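Local coordinates for NMB1025 protein (Neisseria meningitidis serogroup B, PDB 3KJK) that is of unconfirmed function but belongs to the RutC (YjgF/UK114) family of trimeric proteins, several relatives of which act as enamine or imine deaminases, at residues A[67-72]-A[117-122]; A[79-84]-A[100-105]. One frame throughout, in Å; residues are numbered along the deposited sequence.

Contact 1. Residues A[67-72]-A[117-122]; sequences HVLDAV and KITAVK
The carbonyl oxygen of Thr-119 takes two backbone N-H groups at once, from Leu-69 (N to O 2.9 Å) and from Asp-70 (N to O 3.2 Å). This is a classic beta bulge in the antiparallel pairing of two neighbouring inner strands of the mixed sheet of the YjgF-like alpha/beta fold, and it shifts the register by one residue. Beyond it the pairing is regular: Thr-119 N returns a bond to Asp-70 O, and Val-72 and Lys-117 are joined by two bonds, the shorter 2.8 Å from Lys-117 N to Val-72 O. At the other end Val-121 N bonds to His-67 O at 3.1 Å.

On the face carrying Asp-70, Thr-119 and Lys-117, a water joins the strands. It donates to Asp-70 OD2 at 2.8 Å and to Lys-117 O, and accepts from Thr-119 OG1. The Asp-70 carboxylate also forms a salt bridge with Lys-117 of the second subunit, while Lys-117 NZ reaches Asp-70 of the third, so this charge pair forms between subunits and not within the chain.

The other face is apolar and is covered by helix 43-60, where Leu-58 touches Val-68 and Ala-120 and Ile-54 touches Ile-118. Val-68 and Ile-118 cross at about a right angle. With CG1 of Ile-118 beside its backbone N (chi1 -66°) and the chain folded again at chi2 (-74°), the terminal methyl swings over the neighbouring strand: Ile-118 CD1 lies 3.8 Å from Val-68 CG1 and 3.6 Å from Ala-71 CB.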
ATOM      1  N   HIS A  67     -10.392 -13.363   6.827  1.00  6.47           N
ATOM      2  CA  HIS A  67     -11.010 -12.050   6.649  1.00  6.59           C
ATOM      3  C   HIS A  67      -9.989 -10.971   6.280  1.00  7.29           C
ATOM      4  O   HIS A  67     -10.170  -9.788   6.590  1.00  8.43           O
ATOM      5  CB  HIS A  67     -11.838 -11.678   7.884  1.00  6.47           C
ATOM      6  CG  HIS A  67     -13.009 -12.585   8.103  1.00 10.83           C
ATOM      7  ND1 HIS A  67     -12.887 -13.840   8.662  1.00 13.43           N
ATOM      8  CD2 HIS A  67     -14.321 -12.437   7.800  1.00 13.47           C
ATOM      9  CE1 HIS A  67     -14.073 -14.418   8.708  1.00 13.16           C
ATOM     10  NE2 HIS A  67     -14.961 -13.586   8.196  1.00 17.86           N
ATOM     11  N   VAL A  68      -8.920 -11.405   5.604  1.00  6.59           N
ATOM     12  CA  VAL A  68      -7.892 -10.515   5.064  1.00  5.55           C
ATOM     13  C   VAL A  68      -8.314 -10.061   3.666  1.00  7.53           C
ATOM     14  O   VAL A  68      -8.727 -10.874   2.843  1.00  8.66           O
ATOM     15  CB  VAL A  68      -6.502 -11.207   5.015  1.00  5.62           C
ATOM     16  CG1 VAL A  68      -5.458 -10.327   4.289  1.00  3.22           C
ATOM     17  CG2 VAL A  68      -6.025 -11.536   6.422  1.00  3.49           C
ATOM     18  N   LEU A  69      -8.231  -8.758   3.417  1.00  8.16           N
ATOM     19  CA  LEU A  69      -8.638  -8.193   2.141  1.00  7.29           C
ATOM     20  C   LEU A  69      -7.457  -8.090   1.206  1.00  7.85           C
ATOM     21  O   LEU A  69      -7.560  -8.409   0.015  1.00  8.72           O
ATOM     22  CB  LEU A  69      -9.245  -6.801   2.338  1.00  8.27           C
ATOM     23  CG  LEU A  69     -10.448  -6.649   3.269  1.00 11.26           C
ATOM     24  CD1 LEU A  69     -10.769  -5.180   3.473  1.00  7.17           C
ATOM     25  CD2 LEU A  69     -11.662  -7.398   2.721  1.00  7.73           C
ATOM     26  N   ASP A  70      -6.330  -7.661   1.769  1.00  7.02           N
ATOM     27  CA  ASP A  70      -5.192  -7.200   1.001  1.00  9.00           C
ATOM     28  C   ASP A  70      -3.885  -7.548   1.697  1.00  7.95           C
ATOM     29  O   ASP A  70      -3.770  -7.423   2.915  1.00 12.61           O
ATOM     30  CB  ASP A  70      -5.288  -5.678   0.848  1.00 11.36           C
ATOM     31  CG  ASP A  70      -4.300  -5.128  -0.146  1.00 21.00           C
ATOM     32  OD1 ASP A  70      -4.257  -5.633  -1.289  1.00 30.68           O
ATOM     33  OD2 ASP A  70      -3.574  -4.177   0.203  1.00 28.09           O
ATOM     34  N   ALA A  71      -2.897  -7.973   0.916  1.00  4.55           N
ATOM     35  CA  ALA A  71      -1.575  -8.289   1.444  1.00  4.15           C
ATOM     36  C   ALA A  71      -0.464  -7.833   0.492  1.00  5.59           C
ATOM     37  O   ALA A  71      -0.450  -8.209  -0.685  1.00  6.29           O
ATOM     38  CB  ALA A  71      -1.469  -9.771   1.709  1.00  2.32           C
ATOM     39  N   VAL A  72       0.452  -7.012   0.995  1.00  3.92           N
ATOM     40  CA  VAL A  72       1.623  -6.624   0.197  1.00  5.42           C
ATOM     41  C   VAL A  72       2.829  -7.294   0.813  1.00  4.91           C
ATOM     42  O   VAL A  72       3.075  -7.141   2.006  1.00  5.26           O
ATOM     43  CB  VAL A  72       1.845  -5.096   0.158  1.00  6.22           C
ATOM     44  CG1 VAL A  72       3.105  -4.759  -0.637  1.00  3.56           C
ATOM     45  CG2 VAL A  72       0.623  -4.390  -0.425  1.00  4.17           C
ATOM     46  N   LYS A 117       2.489  -6.717   4.754  1.00  5.61           N
ATOM     47  CA  LYS A 117       1.596  -5.652   5.189  1.00  5.34           C
ATOM     48  C   LYS A 117       0.136  -5.989   4.881  1.00  7.73           C
ATOM     49  O   LYS A 117      -0.243  -6.143   3.717  1.00  9.79           O
ATOM     50  CB  LYS A 117       1.972  -4.334   4.514  1.00  7.16           C
ATOM     51  CG  LYS A 117       1.056  -3.176   4.877  1.00 11.39           C
ATOM     52  CD  LYS A 117       1.272  -1.972   3.978  1.00 31.16           C
ATOM     53  CE  LYS A 117       0.003  -1.128   3.876  1.00 47.75           C
ATOM     54  NZ  LYS A 117      -0.620  -0.872   5.205  1.00 55.66           N
ATOM     55  N   ILE A 118      -0.682  -6.056   5.931  1.00  7.12           N
ATOM     56  CA  ILE A 118      -2.047  -6.580   5.834  1.00  3.99           C
ATOM     57  C   ILE A 118      -3.126  -5.517   6.038  1.00  6.10           C
ATOM     58  O   ILE A 118      -3.022  -4.670   6.924  1.00  6.64           O
ATOM     59  CB  ILE A 118      -2.266  -7.728   6.865  1.00  3.68           C
ATOM     60  CG1 ILE A 118      -1.406  -8.949   6.522  1.00  6.64           C
ATOM     61  CG2 ILE A 118      -3.759  -8.100   7.000  1.00  3.64           C
ATOM     62  CD1 ILE A 118      -1.879  -9.778   5.325  1.00  7.60           C
ATOM     63  N   THR A 119      -4.158  -5.572   5.196  1.00  6.33           N
ATOM     64  CA  THR A 119      -5.402  -4.849   5.440  1.00  5.11           C
ATOM     65  C   THR A 119      -6.488  -5.912   5.612  1.00  7.50           C
ATOM     66  O   THR A 119      -6.554  -6.870   4.826  1.00  8.40           O
ATOM     67  CB  THR A 119      -5.745  -3.877   4.277  1.00  4.25           C
ATOM     68  OG1 THR A 119      -4.643  -2.992   4.057  1.00 11.07           O
ATOM     69  CG2 THR A 119      -6.997  -3.049   4.587  1.00  2.10           C
ATOM     70  N   ALA A 120      -7.324  -5.747   6.639  1.00  6.04           N
ATOM     71  CA  ALA A 120      -8.349  -6.732   6.958  1.00  6.50           C
ATOM     72  C   ALA A 120      -9.680  -6.123   7.434  1.00 10.35           C
ATOM     73  O   ALA A 120      -9.843  -4.893   7.491  1.00 10.77           O
ATOM     74  CB  ALA A 120      -7.817  -7.726   7.989  1.00  4.80           C
ATOM     75  N   VAL A 121     -10.622  -7.004   7.767  1.00  8.51           N
ATOM     76  CA  VAL A 121     -11.935  -6.602   8.225  1.00 12.57           C
ATOM     77  C   VAL A 121     -12.323  -7.394   9.477  1.00 13.09           C
ATOM     78  O   VAL A 121     -11.937  -8.556   9.626  1.00 13.14           O
ATOM     79  CB  VAL A 121     -12.995  -6.733   7.088  1.00 13.88           C
ATOM     80  CG1 VAL A 121     -13.181  -8.171   6.658  1.00 13.02           C
ATOM     81  CG2 VAL A 121     -14.316  -6.174   7.524  1.00 31.73           C
ATOM     82  N   LYS A 122     -13.043  -6.744  10.388  1.00 15.55           N
ATOM     83  CA  LYS A 122     -13.635  -7.410  11.552  1.00 21.03           C
ATOM     84  C   LYS A 122     -14.731  -8.380  11.128  1.00 24.56           C
ATOM     85  O   LYS A 122     -15.433  -8.127  10.151  1.00 26.78           O
ATOM     86  CB  LYS A 122     -14.254  -6.385  12.496  1.00 20.44           C
ATOM     87  CG  LYS A 122     -13.275  -5.661  13.403  1.00 25.63           C
ATOM     88  CD  LYS A 122     -14.008  -4.811  14.441  1.00 31.28           C
ATOM     89  CE  LYS A 122     -14.661  -5.673  15.522  1.00 41.86           C
ATOM     90  NZ  LYS A 122     -15.578  -4.884  16.394  1.00 44.83           N
TER
HETATM   91  O   HOH W   1      -2.039  -3.998   2.514  1.00  8.48           O

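Contact 2. Residues A[79-84]-A[100-105]; sequences GDYAEM and RACVEA
The guanidinium of Arg-100 is the polar group on which this contact turns, reaching from the strand to the first turn of helix 81-91. Its NH2 lies 3.5 Å from Tyr-81 OH, without a hydrogen bond between them, and 3.6 Å from Tyr-81 CE1. The phenol approaches the guanidinium at its edge, with CZ of Tyr-81 in the guanidinium plane, and the ring and guanidinium planes stand 67° apart. Firmer holds come from farther along the same helix: Asn-85 OD1 accepts a hydrogen bond from Arg-100 NH1, and Trp-88 makes a cation-pi contact with the arginine. These partners probably fix the group's orientation and offset the cost of burying its charge.

The side chains of Met-84, present as selenomethionine, and Arg-100 approach from opposite directions. The Met-84 chain bends at chi2 (-82°) and again at chi3, which brings the end methyl against both the arginine and the cysteine: Met-84 CE is 3.9 Å from Arg-100 NH1 and 3.8 Å from Cys-102 SG. The thiol is thus touched by two residues one helical turn apart, because Tyr-81 also meets it. Cys-102 SG sits at the edge of the tyrosine ring, 3.9 Å from Tyr-81 CE1 and 5.0 Å from the ring centroid, 81° off the ring normal, in a sulfur-aromatic contact.

Strand 68-75, helix 81-91 and strand 99-104 form a beta-alpha-beta unit, with the two strands parallel neighbours in the sheet. Tyr-81 and Met-84 both pack on that sheet; Met-84 also touches Ile-73 of strand 68-75 and Thr-47 of helix 43-60, while Tyr-81 packs on Ala-108 of the second subunit.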
ATOM      1  N   GLY A  79      14.945 -13.623  -5.108  1.00 10.78           N
ATOM      2  CA  GLY A  79      15.407 -15.017  -5.225  1.00 10.35           C
ATOM      3  C   GLY A  79      14.681 -15.928  -4.243  1.00 11.76           C
ATOM      4  O   GLY A  79      14.714 -17.150  -4.376  1.00 13.64           O
ATOM      5  N   ASP A  80      14.002 -15.322  -3.269  1.00  9.25           N
ATOM      6  CA  ASP A  80      13.307 -16.050  -2.212  1.00  7.60           C
ATOM      7  C   ASP A  80      11.820 -16.267  -2.500  1.00  7.45           C
ATOM      8  O   ASP A  80      11.071 -16.691  -1.618  1.00  8.90           O
ATOM      9  CB  ASP A  80      13.459 -15.301  -0.893  1.00  6.39           C
ATOM     10  CG  ASP A  80      14.798 -15.553  -0.226  1.00 11.30           C
ATOM     11  OD1 ASP A  80      15.415 -16.610  -0.478  1.00 11.97           O
ATOM     12  OD2 ASP A  80      15.225 -14.691   0.572  1.00 10.38           O
ATOM     13  N   TYR A  81      11.410 -15.987  -3.734  1.00  4.55           N
ATOM     14  CA  TYR A  81       9.998 -15.956  -4.103  1.00  7.03           C
ATOM     15  C   TYR A  81       9.285 -17.301  -3.883  1.00  8.45           C
ATOM     16  O   TYR A  81       8.274 -17.359  -3.188  1.00 11.46           O
ATOM     17  CB  TYR A  81       9.854 -15.440  -5.546  1.00  4.65           C
ATOM     18  CG  TYR A  81       8.445 -15.180  -6.035  1.00  7.78           C
ATOM     19  CD1 TYR A  81       7.635 -14.212  -5.430  1.00  7.32           C
ATOM     20  CD2 TYR A  81       7.938 -15.869  -7.145  1.00  9.11           C
ATOM     21  CE1 TYR A  81       6.340 -13.960  -5.899  1.00  6.21           C
ATOM     22  CE2 TYR A  81       6.649 -15.621  -7.627  1.00 12.56           C
ATOM     23  CZ  TYR A  81       5.857 -14.668  -6.996  1.00 11.28           C
ATOM     24  OH  TYR A  81       4.585 -14.427  -7.469  1.00 16.73           O
ATOM     25  N   ALA A  82       9.833 -18.380  -4.435  1.00  8.62           N
ATOM     26  CA  ALA A  82       9.203 -19.707  -4.329  1.00  8.72           C
ATOM     27  C   ALA A  82       9.147 -20.234  -2.890  1.00 10.55           C
ATOM     28  O   ALA A  82       8.143 -20.821  -2.470  1.00 10.70           O
ATOM     29  CB  ALA A  82       9.904 -20.701  -5.231  1.00  5.90           C
ATOM     30  N   GLU A  83      10.224 -20.006  -2.144  1.00 10.72           N
ATOM     31  CA  GLU A  83      10.307 -20.399  -0.740  1.00 10.66           C
ATOM     32  C   GLU A  83       9.284 -19.656   0.124  1.00 10.86           C
ATOM     33  O   GLU A  83       8.623 -20.265   0.977  1.00 12.42           O
ATOM     34  CB  GLU A  83      11.729 -20.182  -0.213  1.00 12.67           C
ATOM     35  CG  GLU A  83      12.008 -20.812   1.146  1.00 24.77           C
ATOM     36  CD  GLU A  83      13.428 -20.578   1.631  1.00 32.69           C
ATOM     37  OE1 GLU A  83      14.325 -20.356   0.793  1.00 38.18           O
ATOM     38  OE2 GLU A  83      13.652 -20.619   2.857  1.00 31.50           O
HETATM   39  N   MSE A  84       9.144 -18.350  -0.102  1.00  8.57           N
HETATM   40  CA  MSE A  84       8.105 -17.569   0.569  1.00  6.91           C
HETATM   41  C   MSE A  84       6.713 -18.078   0.184  1.00  7.23           C
HETATM   42  O   MSE A  84       5.855 -18.288   1.044  1.00  7.39           O
HETATM   43  CB  MSE A  84       8.247 -16.083   0.232  1.00  5.11           C
HETATM   44  CG  MSE A  84       7.258 -15.174   0.943  1.00  3.74           C
HETATM   45 SE   MSE A  84       5.517 -15.113   0.064  1.00 11.29          SE
HETATM   46  CE  MSE A  84       6.025 -14.172  -1.580  1.00  5.80           C
ATOM     47  N   ARG A 100      -3.300  -9.720  -3.515  1.00  5.52           N
ATOM     48  CA  ARG A 100      -1.874  -9.839  -3.223  1.00  5.97           C
ATOM     49  C   ARG A 100      -0.957  -9.093  -4.190  1.00  6.75           C
ATOM     50  O   ARG A 100      -1.183  -9.073  -5.406  1.00  7.61           O
ATOM     51  CB  ARG A 100      -1.459 -11.312  -3.175  1.00  6.58           C
ATOM     52  CG  ARG A 100      -0.256 -11.575  -2.283  1.00  9.20           C
ATOM     53  CD  ARG A 100       0.193 -13.014  -2.362  1.00  7.63           C
ATOM     54  NE  ARG A 100       1.231 -13.206  -3.373  1.00  8.47           N
ATOM     55  CZ  ARG A 100       2.207 -14.103  -3.279  1.00 12.30           C
ATOM     56  NH1 ARG A 100       2.279 -14.893  -2.213  1.00  7.32           N
ATOM     57  NH2 ARG A 100       3.117 -14.203  -4.245  1.00  8.77           N
ATOM     58  N   ALA A 101       0.086  -8.487  -3.625  1.00  4.60           N
ATOM     59  CA  ALA A 101       1.184  -7.928  -4.395  1.00  5.58           C
ATOM     60  C   ALA A 101       2.515  -8.342  -3.766  1.00  7.46           C
ATOM     61  O   ALA A 101       2.661  -8.308  -2.538  1.00  8.84           O
ATOM     62  CB  ALA A 101       1.066  -6.422  -4.461  1.00  4.82           C
ATOM     63  N   CYS A 102       3.469  -8.757  -4.604  1.00  6.04           N
ATOM     64  CA  CYS A 102       4.810  -9.081  -4.137  1.00  5.88           C
ATOM     65  C   CYS A 102       5.861  -8.360  -4.964  1.00  7.78           C
ATOM     66  O   CYS A 102       5.819  -8.378  -6.198  1.00  9.01           O
ATOM     67  CB  CYS A 102       5.086 -10.585  -4.134  1.00  5.13           C
ATOM     68  SG  CYS A 102       6.751 -10.968  -3.486  1.00  6.44           S
ATOM     69  N   VAL A 103       6.818  -7.765  -4.258  1.00  5.31           N
ATOM     70  CA  VAL A 103       7.687  -6.740  -4.800  1.00  5.71           C
ATOM     71  C   VAL A 103       9.018  -6.826  -4.030  1.00  7.58           C
ATOM     72  O   VAL A 103       9.029  -7.232  -2.862  1.00  8.96           O
ATOM     73  CB  VAL A 103       6.980  -5.354  -4.625  1.00  7.66           C
ATOM     74  CG1 VAL A 103       7.746  -4.400  -3.699  1.00  5.59           C
ATOM     75  CG2 VAL A 103       6.595  -4.736  -5.963  1.00  4.71           C
ATOM     76  N   GLU A 104      10.132  -6.482  -4.679  1.00  6.11           N
ATOM     77  CA  GLU A 104      11.442  -6.521  -4.018  1.00  5.69           C
ATOM     78  C   GLU A 104      11.850  -5.165  -3.415  1.00  8.04           C
ATOM     79  O   GLU A 104      11.988  -4.168  -4.132  1.00  7.55           O
ATOM     80  CB  GLU A 104      12.525  -7.026  -4.976  1.00  4.20           C
ATOM     81  CG  GLU A 104      13.806  -7.483  -4.297  1.00  7.96           C
ATOM     82  CD  GLU A 104      14.961  -7.652  -5.269  1.00 14.10           C
ATOM     83  OE1 GLU A 104      15.556  -6.633  -5.671  1.00 10.35           O
ATOM     84  OE2 GLU A 104      15.286  -8.809  -5.621  1.00 11.39           O
ATOM     85  N   ALA A 105      12.038  -5.140  -2.096  1.00  6.61           N
ATOM     86  CA  ALA A 105      12.531  -3.951  -1.394  1.00  7.72           C
ATOM     87  C   ALA A 105      13.333  -4.355  -0.160  1.00  9.20           C
ATOM     88  O   ALA A 105      12.938  -5.265   0.571  1.00 12.18           O
ATOM     89  CB  ALA A 105      11.368  -3.039  -0.997  1.00  2.51           C
TER

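In the fold
The centres of the two contacts lie about 17 Å apart, yet strand 68-75 connects them directly. On one side it pairs with strand 114-121 in contact 1; on the other it runs parallel to strand 99-104, whose face meets helix 81-91 in contact 2. Ala-71 O probably accepts a hydrogen bond from Ala-101 N at 3.0 Å, and Val-72 CG1 packs 4.1 Å from Ala-101 O. Both contacts also reach the second subunit: contact 1 through the Asp-70 salt bridge, contact 2 through a hydrogen bond from Arg-100 N to Ser-33 OG of that subunit. In this family the ligand pockets lie between subunits, and contact 2 lies at such an interface.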